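Local structure of ATP-dependent Clp protease adapter protein CLPS1, chloroplastic (Arabidopsis thaliana, 7D34) at residues 19-22 / 23-27. The protein acts as a small chloroplast adapter that modulates the CLPC chaperone and probably selects substrates, with CLPF, for the plastid Clp protease system. Residues are numbered along the deposited sequence; the frame is centred on the assembly and turned at random.
Sequences YVVQ and VLMKV. With PHE (phenylalanine), chain D.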
ATOM      1  N   TYR A  19      16.362   7.930   5.027  1.00 26.85           N
ATOM      2  CA  TYR A  19      15.639   9.098   5.533  1.00 27.38           C
ATOM      3  C   TYR A  19      14.135   8.849   5.583  1.00 24.12           C
ATOM      4  O   TYR A  19      13.477   9.196   6.571  1.00 20.42           O
ATOM      5  CB  TYR A  19      15.906  10.343   4.676  1.00 22.68           C
ATOM      6  CG  TYR A  19      15.218  11.591   5.201  1.00 27.93           C
ATOM      7  CD1 TYR A  19      15.613  12.154   6.399  1.00 31.03           C
ATOM      8  CD2 TYR A  19      14.150  12.170   4.515  1.00 26.67           C
ATOM      9  CE1 TYR A  19      14.985  13.276   6.881  1.00 30.29           C
ATOM     10  CE2 TYR A  19      13.521  13.261   4.981  1.00 26.76           C
ATOM     11  CZ  TYR A  19      13.933  13.830   6.160  1.00 30.64           C
ATOM     12  OH  TYR A  19      13.255  14.941   6.588  1.00 30.39           O
ATOM     13  N   VAL A  20      13.569   8.291   4.504  1.00 24.64           N
ATOM     14  CA  VAL A  20      12.146   7.947   4.486  1.00 22.57           C
ATOM     15  C   VAL A  20      11.795   7.121   5.718  1.00 22.70           C
ATOM     16  O   VAL A  20      10.804   7.392   6.412  1.00 27.49           O
ATOM     17  CB  VAL A  20      11.777   7.204   3.186  1.00 28.84           C
ATOM     18  CG1 VAL A  20      10.334   6.760   3.230  1.00 28.55           C
ATOM     19  CG2 VAL A  20      12.002   8.032   1.925  1.00 30.94           C
ATOM     20  N   VAL A  21      12.613   6.104   6.017  1.00 24.75           N
ATOM     21  CA  VAL A  21      12.356   5.252   7.177  1.00 24.20           C
ATOM     22  C   VAL A  21      12.408   6.053   8.467  1.00 25.94           C
ATOM     23  O   VAL A  21      11.574   5.860   9.362  1.00 25.71           O
ATOM     24  CB  VAL A  21      13.370   4.098   7.203  1.00 21.18           C
ATOM     25  CG1 VAL A  21      13.213   3.212   8.409  1.00 25.90           C
ATOM     26  CG2 VAL A  21      13.122   3.253   5.989  1.00 21.03           C
ATOM     27  N   GLN A  22      13.407   6.929   8.611  1.00 24.26           N
ATOM     28  CA  GLN A  22      13.520   7.708   9.846  1.00 22.82           C
ATOM     29  C   GLN A  22      12.316   8.618  10.058  1.00 22.54           C
ATOM     30  O   GLN A  22      11.823   8.755  11.184  1.00 26.46           O
ATOM     31  CB  GLN A  22      14.819   8.509   9.856  1.00 25.10           C
ATOM     32  CG  GLN A  22      16.048   7.635   9.865  1.00 29.93           C
ATOM     33  CD  GLN A  22      17.340   8.379   9.585  1.00 29.37           C
ATOM     34  OE1 GLN A  22      17.335   9.522   9.149  1.00 33.05           O
ATOM     35  NE2 GLN A  22      18.463   7.727   9.866  1.00 31.72           N
ATOM     36  N   VAL A  23      11.860   9.285   8.997  1.00 23.82           N
ATOM     37  CA  VAL A  23      10.693  10.160   9.118  1.00 22.95           C
ATOM     38  C   VAL A  23       9.471   9.356   9.559  1.00 24.43           C
ATOM     39  O   VAL A  23       8.717   9.768  10.452  1.00 24.32           O
ATOM     40  CB  VAL A  23      10.425  10.881   7.789  1.00 20.41           C
ATOM     41  CG1 VAL A  23       9.130  11.683   7.875  1.00 25.73           C
ATOM     42  CG2 VAL A  23      11.565  11.806   7.420  1.00 25.61           C
ATOM     43  N   LEU A  24       9.233   8.209   8.917  1.00 25.05           N
ATOM     44  CA  LEU A  24       8.080   7.409   9.310  1.00 20.62           C
ATOM     45  C   LEU A  24       8.135   7.090  10.795  1.00 24.60           C
ATOM     46  O   LEU A  24       7.130   7.188  11.506  1.00 25.47           O
ATOM     47  CB  LEU A  24       8.005   6.114   8.513  1.00 23.36           C
ATOM     48  CG  LEU A  24       7.620   6.296   7.039  1.00 24.64           C
ATOM     49  CD1 LEU A  24       7.875   5.054   6.189  1.00 28.84           C
ATOM     50  CD2 LEU A  24       6.160   6.772   6.949  1.00 24.84           C
ATOM     51  N   MET A  25       9.307   6.679  11.277  1.00 27.06           N
ATOM     52  CA  MET A  25       9.435   6.363  12.691  1.00 32.05           C
ATOM     53  C   MET A  25       9.203   7.580  13.569  1.00 32.46           C
ATOM     54  O   MET A  25       8.624   7.469  14.654  1.00 30.84           O
ATOM     55  CB  MET A  25      10.830   5.815  12.992  1.00 34.45           C
ATOM     56  CG  MET A  25      11.285   4.626  12.210  1.00 40.51           C
ATOM     57  SD  MET A  25      10.872   3.142  13.075  1.00 42.19           S
ATOM     58  CE  MET A  25      11.942   3.241  14.476  1.00 42.69           C
ATOM     59  N   LYS A  26       9.627   8.748  13.102  1.00 29.45           N
ATOM     60  CA  LYS A  26       9.501   9.957  13.904  1.00 28.84           C
ATOM     61  C   LYS A  26       8.047  10.326  14.150  1.00 30.36           C
ATOM     62  O   LYS A  26       7.635  10.529  15.298  1.00 29.28           O
ATOM     63  CB  LYS A  26      10.224  11.123  13.227  1.00 31.83           C
ATOM     64  CG  LYS A  26      10.179  12.397  14.085  1.00 31.52           C
ATOM     65  CD  LYS A  26      11.248  13.452  13.738  1.00 38.93           C
ATOM     66  CE  LYS A  26      10.873  14.233  12.485  1.00 37.88           C
ATOM     67  NZ  LYS A  26      12.061  14.976  11.929  1.00 40.34           N
ATOM     68  N   VAL A  27       7.251  10.424  13.080  1.00 33.74           N
ATOM     69  CA  VAL A  27       5.938  11.055  13.181  1.00 35.88           C
ATOM     70  C   VAL A  27       4.756  10.119  13.384  1.00 33.43           C
ATOM     71  O   VAL A  27       3.715  10.576  13.882  1.00 32.12           O
ATOM     72  CB  VAL A  27       5.670  11.961  11.963  1.00 36.95           C
ATOM     73  CG1 VAL A  27       6.752  13.042  11.904  1.00 39.28           C
ATOM     74  CG2 VAL A  27       5.632  11.203  10.649  1.00 37.14           C
TER
HETATM   75  N   PHE D 202      12.544   6.428  -4.392  1.00 44.22           N
HETATM   76  CA  PHE D 202      13.516   6.952  -3.386  1.00 41.16           C
HETATM   77  C   PHE D 202      14.957   6.661  -3.816  1.00 38.68           C
HETATM   78  O   PHE D 202      15.216   5.686  -4.534  1.00 42.17           O
HETATM   79  CB  PHE D 202      13.229   6.339  -2.008  1.00 35.59           C
HETATM   80  CG  PHE D 202      11.788   6.480  -1.559  1.00 31.36           C
HETATM   81  CD1 PHE D 202      11.195   7.733  -1.455  1.00 34.15           C
HETATM   82  CD2 PHE D 202      11.032   5.361  -1.233  1.00 27.09           C
HETATM   83  CE1 PHE D 202       9.866   7.864  -1.038  1.00 32.55           C
HETATM   84  CE2 PHE D 202       9.710   5.487  -0.814  1.00 23.32           C
HETATM   85  CZ  PHE D 202       9.128   6.742  -0.714  1.00 25.39           C
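Val-23 N donates to Tyr-19 O at 2.9 Å, a nearly straight bond of 169° and one of four successive i-to-i+4 alpha-helical bonds in helix 17-27 of the ClpS fold. Leu-24 N to Val-20 O and Met-25 N to Val-21 O follow, both 3.1 Å; Lys-26 N reaches Gln-22 O at 2.9 Å with a more bent N-H...O angle of 143°. One turn apart, Tyr-19 and Val-23 form a CH-pi contact. The Tyr-19 ring, its CG anti to the backbone N (chi1 -178°), slants toward the C-terminal end of the helix, where Val-23 CG2 sits over one face, 3.6 Å from the centroid and displaced toward the CE2-CZ side. The ring's OH and Lys-26 NZ both hydrogen-bond to Asn-69, through its backbone O and its OD1 respectively, tying the helix to the loop after helix 56-68. An alanine in place of Tyr-19 would be likely to uncover Val-23 CG2 and leave Asn-69 O without its hydroxyl partner. Val-23 and Leu-24 pack on Leu-66, whereas Val-21 meets helix 33-46. Val-20 lines the pocket of the bound phenylalanine, which is hydrogen-bonded to Asn-11, Asp-12 and His-44; Val-20 CG2 lies 3.5 Å from ring atom CD1 of that ligand.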